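Local coordinates for protein CRISPR system CMR subunit Cmr7 1 (Sulfolobus solfataricus, PDB 2X5Q) that is a subunit of the CRISPR CMR ribonucleoprotein complex, which carries crRNA and belongs to an adaptive immune system against viruses and other mobile genetic elements, at residues H54-L59 and I108-D113; K82-S87 and E184-Y189; V34-N39 and G88-G93. All coordinates share one frame; numbering follows the deposited sequence.

The six segments come along the chain in the order 34-39, 54-59, 82-87, 88-93, 108-113 and 184-189, so each pair of contacts interleaves. Interactions 1 and 2 lie about 9 Å apart between centres and share the mixed sheet, where strands 52-60 and 80-86 are neighbours; Leu57 N lies 2.9 Å from Gly83 O, probably hydrogen-bonded. Interaction 3 belongs to a separate four-stranded antiparallel sheet, about 16 Å from interaction 2 and 20 Å from interaction 1, centre to centre. The corner at Ser87 carries the chain from one sheet to the other, and there Ser87 OG probably hydrogen-bonds Asn39 ND2; interaction 2 adds the end of helix 172-185 to the mixed sheet.

Interaction 1: H54-L59 and I108-D113; sequences HNILVL and IIRKKD
Asn55 turns its side-chain amide against the backbone of Lys112 and makes two hydrogen bonds there. OD1 of Asn55 accepts from Lys112 N at 2.8 Å, the donor tilted out of the amide's carbonyl plane, while ND2 of Asn55 donates to Lys112 O at 2.9 Å, nearly straight and on a lone pair of that carbonyl. With CG anti to the carbonyl carbon (chi1 -59°), the amide lies against the loop that follows strand 108-109. ND2 also bonds to Val45 O, so three hydrogen bonds fix the rotation of the amide. The backbone of Asn55 takes part as well: its N donates to Arg110 O at 2.8 Å, from above the carbonyl plane.

Asn55 and Ile56 both face Ile109, a G1 beta bulge, and Asn55 has the positive phi expected of its first position. Within it Ile56 and Ile109 form an antiparallel hydrogen-bonded pair with two backbone bonds, and Leu57 with Ile108 is the non-hydrogen-bonded pair that follows. On the face of Ile56 and Ile109, Ile56 CB meets Ile109 CG1 at 3.8 Å, and Val58 packs against the same branch. Ile108 points to the other face with Leu57, and its CG2 lies 3.5 Å from Asn55 CA, under the bulge.

At the outer end Lys112 lays its aliphatic chain over one face of the His54 ring, in a CH-pi contact whose CD is 4.2 Å from the ring centroid. Asp49 holds His54 NE2, and Asp113 OD2 forms a salt bridge with Lys112 NZ. The contact thus changes at the bulge from backbone pairing flanked by apolar side chains to bonding by a side chain, where one asparagine amide offers an acceptor to Lys112 N and a donor to Lys112 O, as a neighbouring strand's backbone would.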
ATOM      1  N   HIS A  54      20.590  11.365  -0.024  1.00 27.32           N
ATOM      2  CA  HIS A  54      20.076  10.833   1.249  1.00 27.31           C
ATOM      3  C   HIS A  54      18.574  10.971   1.381  1.00 25.85           C
ATOM      4  O   HIS A  54      17.981  11.887   0.825  1.00 25.52           O
ATOM      5  CB  HIS A  54      20.718  11.548   2.445  1.00 28.07           C
ATOM      6  CG  HIS A  54      22.211  11.513   2.443  1.00 30.58           C
ATOM      7  ND1 HIS A  54      22.929  10.391   2.797  1.00 29.62           N
ATOM      8  CD2 HIS A  54      23.123  12.462   2.129  1.00 31.45           C
ATOM      9  CE1 HIS A  54      24.220  10.646   2.680  1.00 32.64           C
ATOM     10  NE2 HIS A  54      24.365  11.898   2.285  1.00 32.63           N
ATOM     11  N   ASN A  55      17.991  10.086   2.192  1.00 25.95           N
ATOM     12  CA  ASN A  55      16.564  10.097   2.532  1.00 25.71           C
ATOM     13  C   ASN A  55      15.663   9.881   1.330  1.00 24.78           C
ATOM     14  O   ASN A  55      14.865  10.760   0.958  1.00 25.16           O
ATOM     15  CB  ASN A  55      16.151  11.378   3.268  1.00 25.70           C
ATOM     16  CG  ASN A  55      16.900  11.577   4.548  1.00 27.96           C
ATOM     17  OD1 ASN A  55      17.135  10.614   5.284  1.00 27.72           O
ATOM     18  ND2 ASN A  55      17.292  12.829   4.834  1.00 27.22           N
ATOM     19  N   ILE A  56      15.792   8.701   0.747  1.00 25.02           N
ATOM     20  CA  ILE A  56      15.015   8.302  -0.406  1.00 24.67           C
ATOM     21  C   ILE A  56      13.809   7.486   0.068  1.00 24.57           C
ATOM     22  O   ILE A  56      13.958   6.546   0.837  1.00 24.93           O
ATOM     23  CB  ILE A  56      15.853   7.448  -1.386  1.00 25.79           C
ATOM     24  CG1 ILE A  56      16.983   8.274  -2.016  1.00 27.15           C
ATOM     25  CG2 ILE A  56      14.969   6.882  -2.520  1.00 24.16           C
ATOM     26  CD1 ILE A  56      18.325   8.035  -1.425  1.00 28.76           C
ATOM     27  N   LEU A  57      12.615   7.853  -0.391  1.00 23.97           N
ATOM     28  CA  LEU A  57      11.410   7.104  -0.025  1.00 23.68           C
ATOM     29  C   LEU A  57      11.149   5.954  -0.995  1.00 23.06           C
ATOM     30  O   LEU A  57      11.117   6.149  -2.210  1.00 23.15           O
ATOM     31  CB  LEU A  57      10.204   8.038   0.052  1.00 22.96           C
ATOM     32  CG  LEU A  57       8.907   7.404   0.557  1.00 23.55           C
ATOM     33  CD1 LEU A  57       9.033   7.013   2.023  1.00 22.49           C
ATOM     34  CD2 LEU A  57       7.755   8.380   0.319  1.00 22.51           C
ATOM     35  N   VAL A  58      10.944   4.763  -0.441  1.00 23.93           N
ATOM     36  CA  VAL A  58      10.616   3.575  -1.219  1.00 24.17           C
ATOM     37  C   VAL A  58       9.142   3.301  -0.982  1.00 24.64           C
ATOM     38  O   VAL A  58       8.737   2.952   0.118  1.00 25.38           O
ATOM     39  CB  VAL A  58      11.449   2.346  -0.782  1.00 25.24           C
ATOM     40  CG1 VAL A  58      11.135   1.105  -1.687  1.00 24.40           C
ATOM     41  CG2 VAL A  58      12.931   2.699  -0.794  1.00 25.25           C
ATOM     42  N   LEU A  59       8.334   3.498  -2.010  1.00 25.24           N
ATOM     43  CA  LEU A  59       6.899   3.289  -1.887  1.00 25.60           C
ATOM     44  C   LEU A  59       6.556   1.883  -2.343  1.00 25.72           C
ATOM     45  O   LEU A  59       6.430   1.641  -3.536  1.00 25.78           O
ATOM     46  CB  LEU A  59       6.172   4.331  -2.727  1.00 26.14           C
ATOM     47  CG  LEU A  59       4.814   4.784  -2.231  1.00 27.37           C
ATOM     48  CD1 LEU A  59       4.990   5.465  -0.881  1.00 29.27           C
ATOM     49  CD2 LEU A  59       4.184   5.726  -3.273  1.00 27.73           C
ATOM     50  N   ILE A 108      12.273   4.861   4.383  1.00 26.34           N
ATOM     51  CA  ILE A 108      13.272   5.799   3.892  1.00 26.16           C
ATOM     52  C   ILE A 108      14.626   5.092   3.894  1.00 27.19           C
ATOM     53  O   ILE A 108      15.013   4.512   4.905  1.00 28.43           O
ATOM     54  CB  ILE A 108      13.310   7.077   4.792  1.00 26.24           C
ATOM     55  CG1 ILE A 108      11.980   7.849   4.723  1.00 25.46           C
ATOM     56  CG2 ILE A 108      14.479   7.983   4.414  1.00 27.02           C
ATOM     57  CD1 ILE A 108      11.855   9.003   5.790  1.00 26.90           C
ATOM     58  N   ILE A 109      15.343   5.118   2.773  1.00 26.86           N
ATOM     59  CA  ILE A 109      16.698   4.558   2.726  1.00 28.22           C
ATOM     60  C   ILE A 109      17.771   5.641   2.584  1.00 28.68           C
ATOM     61  O   ILE A 109      17.463   6.790   2.258  1.00 26.90           O
ATOM     62  CB  ILE A 109      16.854   3.491   1.610  1.00 27.75           C
ATOM     63  CG1 ILE A 109      16.462   4.057   0.251  1.00 26.24           C
ATOM     64  CG2 ILE A 109      15.995   2.274   1.935  1.00 29.14           C
ATOM     65  CD1 ILE A 109      16.964   3.237  -0.904  1.00 27.86           C
ATOM     66  N   ARG A 110      19.024   5.258   2.856  1.00 30.83           N
ATOM     67  CA  ARG A 110      20.150   6.185   2.908  1.00 32.62           C
ATOM     68  C   ARG A 110      19.798   7.295   3.902  1.00 33.20           C
ATOM     69  O   ARG A 110      19.883   8.475   3.578  1.00 32.41           O
ATOM     70  CB  ARG A 110      20.454   6.788   1.535  1.00 32.49           C
ATOM     71  CG  ARG A 110      20.619   5.786   0.399  1.00 33.65           C
ATOM     72  CD  ARG A 110      21.908   5.055   0.510  1.00 37.81           C
ATOM     73  NE  ARG A 110      22.127   4.133  -0.611  1.00 38.71           N
ATOM     74  CZ  ARG A 110      23.009   4.291  -1.604  1.00 39.37           C
ATOM     75  NH1 ARG A 110      23.789   5.368  -1.690  1.00 39.37           N
ATOM     76  NH2 ARG A 110      23.099   3.348  -2.541  1.00 40.34           N
ATOM     77  N   LYS A 111      19.365   6.902   5.097  1.00 34.45           N
ATOM     78  CA  LYS A 111      18.813   7.868   6.068  1.00 35.71           C
ATOM     79  C   LYS A 111      19.871   8.845   6.574  1.00 36.62           C
ATOM     80  O   LYS A 111      20.981   8.445   6.898  1.00 38.23           O
ATOM     81  CB  LYS A 111      18.159   7.158   7.263  1.00 36.63           C
ATOM     82  CG  LYS A 111      16.713   6.795   7.070  1.00 36.78           C
ATOM     83  CD  LYS A 111      16.073   6.316   8.401  1.00 38.54           C
ATOM     84  CE  LYS A 111      15.483   7.478   9.238  1.00 40.36           C
ATOM     85  NZ  LYS A 111      14.484   7.042  10.301  1.00 41.83           N
ATOM     86  N   LYS A 112      19.517  10.128   6.621  1.00 37.01           N
ATOM     87  CA  LYS A 112      20.389  11.170   7.172  1.00 38.63           C
ATOM     88  C   LYS A 112      19.554  12.201   7.914  1.00 38.79           C
ATOM     89  O   LYS A 112      18.732  12.876   7.304  1.00 36.53           O
ATOM     90  CB  LYS A 112      21.171  11.883   6.066  1.00 38.28           C
ATOM     91  CG  LYS A 112      22.124  12.982   6.591  1.00 40.29           C
ATOM     92  CD  LYS A 112      22.371  14.074   5.557  1.00 40.44           C
ATOM     93  CE  LYS A 112      23.229  15.210   6.113  1.00 43.48           C
ATOM     94  NZ  LYS A 112      22.569  15.899   7.275  1.00 46.77           N
ATOM     95  N   ASP A 113      19.777  12.325   9.222  1.00 40.91           N
ATOM     96  CA  ASP A 113      19.111  13.346  10.027  1.00 42.60           C
ATOM     97  C   ASP A 113      17.619  13.457   9.665  1.00 41.42           C
ATOM     98  O   ASP A 113      17.147  14.494   9.200  1.00 41.43           O
ATOM     99  CB  ASP A 113      19.825  14.690   9.861  1.00 43.38           C
ATOM    100  CG  ASP A 113      21.310  14.620  10.225  1.00 46.20           C
ATOM    101  OD1 ASP A 113      21.757  13.580  10.759  1.00 48.66           O
ATOM    102  OD2 ASP A 113      22.042  15.609   9.976  1.00 47.22           O
TER

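Interaction 2: K82-S87 and E184-Y189; sequences KGILIS and EIFNYY
This is a buried contact between a sheet strand and the end of a helix, near the centre of the chain: Lys82 of strand 80-86 reaches the carbonyl that closes helix 172-185. Lys82 NZ donates to Ile185 O at 2.6 Å, in the carbonyl plane. The same oxygen accepts from Asn187 N at 2.9 Å, so two donors grip it. An ammonium group at the C-terminal end of a helix would be expected to interact favourably with the helix dipole. Water 1 links Lys82 NZ to Asn187 ND2 and accepts from both. The lysine's methylenes also pack here, with CD 4.0 Å from Ile185 CG2 where the two side chains cross at about a right angle.

Phe186 is the centre of an inverse gamma turn, which takes the chain out of the helix toward strand 188-193. With CG anti to the carbonyl carbon (chi1 -70°), its ring swings back toward strand 80-86. Gly83 N sits at the ring edge, in its plane, 3.9 Å from CE1 of Phe186. Lys82 CB comes in obliquely near CD1, and Ile84 CG2 meets Phe186 CZ at 4.1 Å. One ring face is occupied from within its own segment by Ile185 CG2, over the centre. Leu53 and Ile56 of strand 52-60 touch the ring too, while helix 148-162 packs on Ile84 through Leu159 and Ile162.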
ATOM      1  N   LYS A  82      10.615   4.319  -6.134  1.00 22.22           N
ATOM      2  CA  LYS A  82      11.402   5.180  -5.257  1.00 21.87           C
ATOM      3  C   LYS A  82      11.377   6.620  -5.760  1.00 22.24           C
ATOM      4  O   LYS A  82      11.144   6.884  -6.944  1.00 21.68           O
ATOM      5  CB  LYS A  82      12.839   4.678  -5.174  1.00 23.34           C
ATOM      6  CG  LYS A  82      12.954   3.207  -4.697  1.00 23.64           C
ATOM      7  CD  LYS A  82      14.390   2.764  -4.593  1.00 24.70           C
ATOM      8  CE  LYS A  82      14.572   1.317  -5.007  1.00 25.93           C
ATOM      9  NZ  LYS A  82      15.999   0.896  -4.852  1.00 27.32           N
ATOM     10  N   GLY A  83      11.577   7.550  -4.834  1.00 22.16           N
ATOM     11  CA  GLY A  83      11.623   8.956  -5.158  1.00 22.39           C
ATOM     12  C   GLY A  83      12.209   9.774  -4.027  1.00 22.68           C
ATOM     13  O   GLY A  83      12.620   9.245  -2.967  1.00 23.36           O
ATOM     14  N   ILE A  84      12.281  11.072  -4.259  1.00 22.69           N
ATOM     15  CA  ILE A  84      12.787  11.970  -3.241  1.00 23.03           C
ATOM     16  C   ILE A  84      11.608  12.748  -2.715  1.00 23.17           C
ATOM     17  O   ILE A  84      10.562  12.845  -3.380  1.00 22.84           O
ATOM     18  CB  ILE A  84      13.901  12.902  -3.764  1.00 23.57           C
ATOM     19  CG1 ILE A  84      13.451  13.698  -4.995  1.00 22.70           C
ATOM     20  CG2 ILE A  84      15.173  12.088  -4.058  1.00 23.44           C
ATOM     21  CD1 ILE A  84      14.447  14.756  -5.398  1.00 25.27           C
ATOM     22  N   LEU A  85      11.779  13.274  -1.509  1.00 23.48           N
ATOM     23  CA  LEU A  85      10.798  14.121  -0.898  1.00 23.61           C
ATOM     24  C   LEU A  85      11.391  15.513  -0.833  1.00 24.21           C
ATOM     25  O   LEU A  85      12.478  15.720  -0.265  1.00 25.04           O
ATOM     26  CB  LEU A  85      10.453  13.632   0.501  1.00 24.14           C
ATOM     27  CG  LEU A  85       9.610  12.365   0.597  1.00 25.04           C
ATOM     28  CD1 LEU A  85       9.668  11.823   2.023  1.00 24.52           C
ATOM     29  CD2 LEU A  85       8.149  12.616   0.143  1.00 24.33           C
ATOM     30  N   ILE A  86      10.684  16.464  -1.431  1.00 23.79           N
ATOM     31  CA  ILE A  86      11.151  17.835  -1.518  1.00 24.64           C
ATOM     32  C   ILE A  86      10.020  18.772  -1.153  1.00 25.18           C
ATOM     33  O   ILE A  86       8.863  18.409  -1.295  1.00 23.62           O
ATOM     34  CB  ILE A  86      11.674  18.159  -2.928  1.00 25.37           C
ATOM     35  CG1 ILE A  86      10.559  18.036  -3.989  1.00 25.49           C
ATOM     36  CG2 ILE A  86      12.879  17.229  -3.268  1.00 23.33           C
ATOM     37  CD1 ILE A  86      11.027  18.335  -5.400  1.00 25.75           C
ATOM     38  N   SER A  87      10.360  19.968  -0.669  1.00 26.09           N
ATOM     39  CA  SER A  87       9.353  20.991  -0.406  1.00 27.67           C
ATOM     40  C   SER A  87       8.751  21.491  -1.714  1.00 28.26           C
ATOM     41  O   SER A  87       9.455  21.997  -2.601  1.00 28.01           O
ATOM     42  CB  SER A  87       9.922  22.163   0.391  1.00 28.68           C
ATOM     43  OG  SER A  87       8.981  23.210   0.424  1.00 29.77           O
ATOM     44  N   GLU A 184      22.493   3.602  -9.065  1.00 37.14           N
ATOM     45  CA  GLU A 184      22.344   2.475  -8.132  1.00 38.37           C
ATOM     46  C   GLU A 184      20.940   2.341  -7.576  1.00 35.91           C
ATOM     47  O   GLU A 184      20.379   1.253  -7.522  1.00 35.85           O
ATOM     48  CB  GLU A 184      23.280   2.627  -6.922  1.00 39.36           C
ATOM     49  CG  GLU A 184      24.720   2.251  -7.160  1.00 44.34           C
ATOM     50  CD  GLU A 184      25.673   2.749  -6.058  1.00 44.84           C
ATOM     51  OE1 GLU A 184      25.238   3.439  -5.087  1.00 47.78           O
ATOM     52  OE2 GLU A 184      26.884   2.470  -6.182  1.00 49.03           O
ATOM     53  N   ILE A 185      20.404   3.455  -7.103  1.00 34.03           N
ATOM     54  CA  ILE A 185      19.207   3.439  -6.270  1.00 32.56           C
ATOM     55  C   ILE A 185      17.894   3.310  -7.024  1.00 30.96           C
ATOM     56  O   ILE A 185      17.035   2.546  -6.621  1.00 29.66           O
ATOM     57  CB  ILE A 185      19.125   4.728  -5.399  1.00 31.46           C
ATOM     58  CG1 ILE A 185      20.277   4.763  -4.401  1.00 33.12           C
ATOM     59  CG2 ILE A 185      17.795   4.823  -4.658  1.00 30.07           C
ATOM     60  CD1 ILE A 185      20.532   6.163  -3.896  1.00 32.15           C
ATOM     61  N   PHE A 186      17.717   4.085  -8.087  1.00 30.58           N
ATOM     62  CA  PHE A 186      16.366   4.349  -8.589  1.00 29.52           C
ATOM     63  C   PHE A 186      15.865   3.338  -9.621  1.00 30.83           C
ATOM     64  O   PHE A 186      15.484   3.688 -10.740  1.00 31.80           O
ATOM     65  CB  PHE A 186      16.263   5.787  -9.089  1.00 28.34           C
ATOM     66  CG  PHE A 186      16.308   6.781  -7.981  1.00 26.82           C
ATOM     67  CD1 PHE A 186      15.250   6.893  -7.101  1.00 25.26           C
ATOM     68  CD2 PHE A 186      17.435   7.556  -7.765  1.00 27.60           C
ATOM     69  CE1 PHE A 186      15.293   7.798  -6.057  1.00 25.85           C
ATOM     70  CE2 PHE A 186      17.471   8.459  -6.725  1.00 26.86           C
ATOM     71  CZ  PHE A 186      16.405   8.576  -5.874  1.00 25.78           C
ATOM     72  N   ASN A 187      15.863   2.078  -9.210  1.00 31.37           N
ATOM     73  CA  ASN A 187      15.077   1.055  -9.867  1.00 31.55           C
ATOM     74  C   ASN A 187      13.624   1.204  -9.413  1.00 29.98           C
ATOM     75  O   ASN A 187      13.350   1.721  -8.321  1.00 29.52           O
ATOM     76  CB  ASN A 187      15.572  -0.331  -9.496  1.00 33.02           C
ATOM     77  CG  ASN A 187      17.048  -0.494  -9.686  1.00 35.66           C
ATOM     78  OD1 ASN A 187      17.617  -0.007 -10.660  1.00 39.42           O
ATOM     79  ND2 ASN A 187      17.688  -1.202  -8.758  1.00 36.08           N
ATOM     80  N   TYR A 188      12.699   0.761 -10.252  1.00 29.37           N
ATOM     81  CA  TYR A 188      11.278   0.896  -9.975  1.00 27.76           C
ATOM     82  C   TYR A 188      10.464  -0.085 -10.812  1.00 28.15           C
ATOM     83  O   TYR A 188      10.985  -0.750 -11.722  1.00 28.12           O
ATOM     84  CB  TYR A 188      10.802   2.338 -10.222  1.00 26.99           C
ATOM     85  CG  TYR A 188      10.974   2.834 -11.657  1.00 27.07           C
ATOM     86  CD1 TYR A 188       9.913   2.834 -12.545  1.00 28.36           C
ATOM     87  CD2 TYR A 188      12.198   3.299 -12.115  1.00 27.86           C
ATOM     88  CE1 TYR A 188      10.063   3.284 -13.869  1.00 28.54           C
ATOM     89  CE2 TYR A 188      12.360   3.762 -13.423  1.00 28.67           C
ATOM     90  CZ  TYR A 188      11.287   3.747 -14.292  1.00 29.23           C
ATOM     91  OH  TYR A 188      11.442   4.179 -15.583  1.00 29.83           O
ATOM     92  N   TYR A 189       9.188  -0.204 -10.459  1.00 27.48           N
ATOM     93  CA  TYR A 189       8.257  -1.059 -11.184  1.00 27.75           C
ATOM     94  C   TYR A 189       7.281  -0.161 -11.929  1.00 27.38           C
ATOM     95  O   TYR A 189       6.694   0.752 -11.344  1.00 26.22           O
ATOM     96  CB  TYR A 189       7.524  -2.002 -10.227  1.00 27.58           C
ATOM     97  CG  TYR A 189       8.386  -3.159  -9.791  1.00 28.71           C
ATOM     98  CD1 TYR A 189       8.234  -4.412 -10.361  1.00 28.94           C
ATOM     99  CD2 TYR A 189       9.378  -2.989  -8.819  1.00 28.64           C
ATOM    100  CE1 TYR A 189       9.041  -5.477  -9.975  1.00 30.78           C
ATOM    101  CE2 TYR A 189      10.182  -4.053  -8.427  1.00 30.76           C
ATOM    102  CZ  TYR A 189      10.006  -5.282  -9.010  1.00 31.03           C
ATOM    103  OH  TYR A 189      10.797  -6.318  -8.643  1.00 34.31           O
TER
HETATM  104  O   HOH W   1      16.060  -1.725  -6.464  1.00 67.08           O

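Interaction 3: V34-N39 and G88-G93; sequences VSIEYN and GKILKG
Ser35 O is gripped by two backbone donors, Leu91 N at 2.8 Å and Lys92 N at 3.2 Å, both tilted modestly from its carbonyl plane. Leu91 and Lys92 together face Ser35, which makes a classic beta bulge and shifts the register by one residue. Ser35 N in turn donates to Lys92 O. Past the bulge the strands run as a regular antiparallel pair, 164° between their directions, and Glu37 and Lys89 exchange two bonds; Glu37 N to Lys89 O, 2.9 Å, lies almost in line with the carbonyl.

On the face that carries Glu37, the CB of this residue rests 3.8 Å from Leu91 CG, the extra residue of the bulge filling in beside the glutamate's aliphatic base. Glu37 CG stands anti to the backbone N (chi1 -174°), which keeps CD near Leu91 CD1 where the two side chains cross. Nearby, water 2 connects Ser35 OG, at 2.7 Å, with Lys92 NZ, an amine that also bonds Ser32 O. Gly88 lets the backbones close in, its CA 3.9 Å from Tyr38 CA.

Ile36 and Ile90 occupy the other face, CG1 to CG1 at 4.2 Å, and both touch Val12 of strand 11-15. Ile90 also reaches Ser121 and Pro123 of strand 117-123, and Tyr38 packs on Lys161 and Ile162 of helix 148-162, so this face of the four-stranded sheet is turned toward the mixed sheet and that helix.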
ATOM      1  N   VAL A  34       1.058  14.471 -14.757  1.00 31.59           N
ATOM      2  CA  VAL A  34       1.565  14.910 -13.461  1.00 30.56           C
ATOM      3  C   VAL A  34       2.745  15.895 -13.596  1.00 31.08           C
ATOM      4  O   VAL A  34       3.757  15.606 -14.267  1.00 29.66           O
ATOM      5  CB  VAL A  34       1.986  13.709 -12.590  1.00 28.79           C
ATOM      6  CG1 VAL A  34       2.410  14.178 -11.197  1.00 27.70           C
ATOM      7  CG2 VAL A  34       0.849  12.690 -12.494  1.00 29.32           C
ATOM      8  N   SER A  35       2.570  17.081 -13.003  1.00 31.54           N
ATOM      9  CA  SER A  35       3.641  18.068 -12.880  1.00 32.69           C
ATOM     10  C   SER A  35       3.761  18.537 -11.431  1.00 31.89           C
ATOM     11  O   SER A  35       2.759  18.813 -10.762  1.00 31.93           O
ATOM     12  CB  SER A  35       3.409  19.269 -13.789  1.00 34.92           C
ATOM     13  OG  SER A  35       3.539  18.893 -15.140  1.00 37.63           O
ATOM     14  N   ILE A  36       5.006  18.640 -10.983  1.00 31.75           N
ATOM     15  CA  ILE A  36       5.351  19.001  -9.617  1.00 31.40           C
ATOM     16  C   ILE A  36       6.130  20.320  -9.632  1.00 32.85           C
ATOM     17  O   ILE A  36       6.915  20.571 -10.538  1.00 34.26           O
ATOM     18  CB  ILE A  36       6.167  17.853  -8.982  1.00 29.92           C
ATOM     19  CG1 ILE A  36       5.214  16.714  -8.602  1.00 29.60           C
ATOM     20  CG2 ILE A  36       6.972  18.320  -7.760  1.00 29.85           C
ATOM     21  CD1 ILE A  36       5.908  15.486  -8.028  1.00 28.38           C
ATOM     22  N   GLU A  37       5.852  21.184  -8.666  1.00 33.19           N
ATOM     23  CA  GLU A  37       6.621  22.396  -8.442  1.00 34.19           C
ATOM     24  C   GLU A  37       7.404  22.184  -7.160  1.00 33.07           C
ATOM     25  O   GLU A  37       6.929  21.521  -6.249  1.00 32.71           O
ATOM     26  CB  GLU A  37       5.684  23.591  -8.286  1.00 36.22           C
ATOM     27  CG  GLU A  37       6.386  24.935  -8.189  1.00 38.03           C
ATOM     28  CD  GLU A  37       5.442  26.090  -7.888  1.00 40.09           C
ATOM     29  OE1 GLU A  37       4.713  26.036  -6.874  1.00 41.12           O
ATOM     30  OE2 GLU A  37       5.463  27.073  -8.654  1.00 43.54           O
ATOM     31  N   TYR A  38       8.611  22.712  -7.086  1.00 33.43           N
ATOM     32  CA  TYR A  38       9.363  22.656  -5.838  1.00 32.02           C
ATOM     33  C   TYR A  38       9.729  24.069  -5.401  1.00 33.47           C
ATOM     34  O   TYR A  38       9.810  25.013  -6.210  1.00 33.88           O
ATOM     35  CB  TYR A  38      10.592  21.770  -5.970  1.00 30.73           C
ATOM     36  CG  TYR A  38      11.576  22.310  -6.954  1.00 31.72           C
ATOM     37  CD1 TYR A  38      12.535  23.229  -6.552  1.00 32.96           C
ATOM     38  CD2 TYR A  38      11.528  21.939  -8.302  1.00 31.69           C
ATOM     39  CE1 TYR A  38      13.421  23.757  -7.444  1.00 34.28           C
ATOM     40  CE2 TYR A  38      12.422  22.481  -9.216  1.00 33.64           C
ATOM     41  CZ  TYR A  38      13.364  23.387  -8.772  1.00 34.01           C
ATOM     42  OH  TYR A  38      14.260  23.942  -9.630  1.00 36.79           O
ATOM     43  N   ASN A  39       9.915  24.211  -4.100  1.00 33.03           N
ATOM     44  CA  ASN A  39      10.251  25.494  -3.527  1.00 34.80           C
ATOM     45  C   ASN A  39      11.774  25.591  -3.523  1.00 34.74           C
ATOM     46  O   ASN A  39      12.450  24.810  -2.852  1.00 32.15           O
ATOM     47  CB  ASN A  39       9.645  25.604  -2.130  1.00 34.77           C
ATOM     48  CG  ASN A  39       8.107  25.491  -2.143  1.00 35.43           C
ATOM     49  OD1 ASN A  39       7.427  26.172  -2.918  1.00 36.69           O
ATOM     50  ND2 ASN A  39       7.558  24.644  -1.264  1.00 33.50           N
ATOM     51  N   GLY A  88       7.436  21.365  -1.814  1.00 28.73           N
ATOM     52  CA  GLY A  88       6.763  21.632  -3.070  1.00 29.99           C
ATOM     53  C   GLY A  88       5.362  21.075  -3.096  1.00 30.12           C
ATOM     54  O   GLY A  88       4.797  20.710  -2.059  1.00 29.83           O
ATOM     55  N   LYS A  89       4.790  21.013  -4.293  1.00 31.30           N
ATOM     56  CA  LYS A  89       3.420  20.565  -4.437  1.00 31.53           C
ATOM     57  C   LYS A  89       3.124  20.034  -5.835  1.00 31.97           C
ATOM     58  O   LYS A  89       3.782  20.394  -6.798  1.00 32.05           O
ATOM     59  CB  LYS A  89       2.471  21.707  -4.093  1.00 33.70           C
ATOM     60  CG  LYS A  89       2.532  22.893  -5.030  1.00 35.47           C
ATOM     61  CD  LYS A  89       1.676  24.066  -4.519  1.00 37.33           C
ATOM     62  CE  LYS A  89       0.219  23.942  -4.920  1.00 38.95           C
ATOM     63  NZ  LYS A  89      -0.568  25.196  -4.604  1.00 40.97           N
ATOM     64  N   ILE A  90       2.104  19.188  -5.919  1.00 31.99           N
ATOM     65  CA  ILE A  90       1.615  18.683  -7.185  1.00 32.46           C
ATOM     66  C   ILE A  90       0.756  19.791  -7.800  1.00 34.68           C
ATOM     67  O   ILE A  90      -0.249  20.189  -7.225  1.00 35.78           O
ATOM     68  CB  ILE A  90       0.830  17.370  -6.976  1.00 31.67           C
ATOM     69  CG1 ILE A  90       1.748  16.328  -6.327  1.00 30.45           C
ATOM     70  CG2 ILE A  90       0.300  16.834  -8.304  1.00 32.23           C
ATOM     71  CD1 ILE A  90       1.068  15.102  -5.820  1.00 28.54           C
ATOM     72  N   LEU A  91       1.187  20.321  -8.942  1.00 36.08           N
ATOM     73  CA  LEU A  91       0.468  21.401  -9.630  1.00 38.34           C
ATOM     74  C   LEU A  91      -0.581  20.888 -10.605  1.00 39.19           C
ATOM     75  O   LEU A  91      -1.613  21.523 -10.806  1.00 40.66           O
ATOM     76  CB  LEU A  91       1.431  22.320 -10.389  1.00 40.12           C
ATOM     77  CG  LEU A  91       2.141  23.415  -9.590  1.00 41.39           C
ATOM     78  CD1 LEU A  91       2.735  24.442 -10.549  1.00 45.59           C
ATOM     79  CD2 LEU A  91       1.211  24.101  -8.615  1.00 43.28           C
ATOM     80  N   LYS A  92      -0.299  19.750 -11.225  1.00 37.83           N
ATOM     81  CA  LYS A  92      -1.249  19.108 -12.112  1.00 38.83           C
ATOM     82  C   LYS A  92      -1.233  17.624 -11.797  1.00 36.95           C
ATOM     83  O   LYS A  92      -0.164  17.021 -11.652  1.00 34.38           O
ATOM     84  CB  LYS A  92      -0.890  19.367 -13.583  1.00 39.83           C
ATOM     85  CG  LYS A  92      -1.768  18.640 -14.551  1.00 40.46           C
ATOM     86  CD  LYS A  92      -1.340  18.866 -15.986  1.00 42.39           C
ATOM     87  CE  LYS A  92      -0.160  17.999 -16.358  1.00 38.96           C
ATOM     88  NZ  LYS A  92       0.225  18.210 -17.774  1.00 39.40           N
ATOM     89  N   GLY A  93      -2.421  17.046 -11.672  1.00 37.78           N
ATOM     90  CA  GLY A  93      -2.557  15.641 -11.311  1.00 37.09           C
ATOM     91  C   GLY A  93      -3.288  15.456  -9.994  1.00 37.47           C
ATOM     92  O   GLY A  93      -3.438  16.393  -9.212  1.00 38.01           O
TER
HETATM   93  O   HOH W   2       2.747  17.084 -16.999  1.00 70.32           O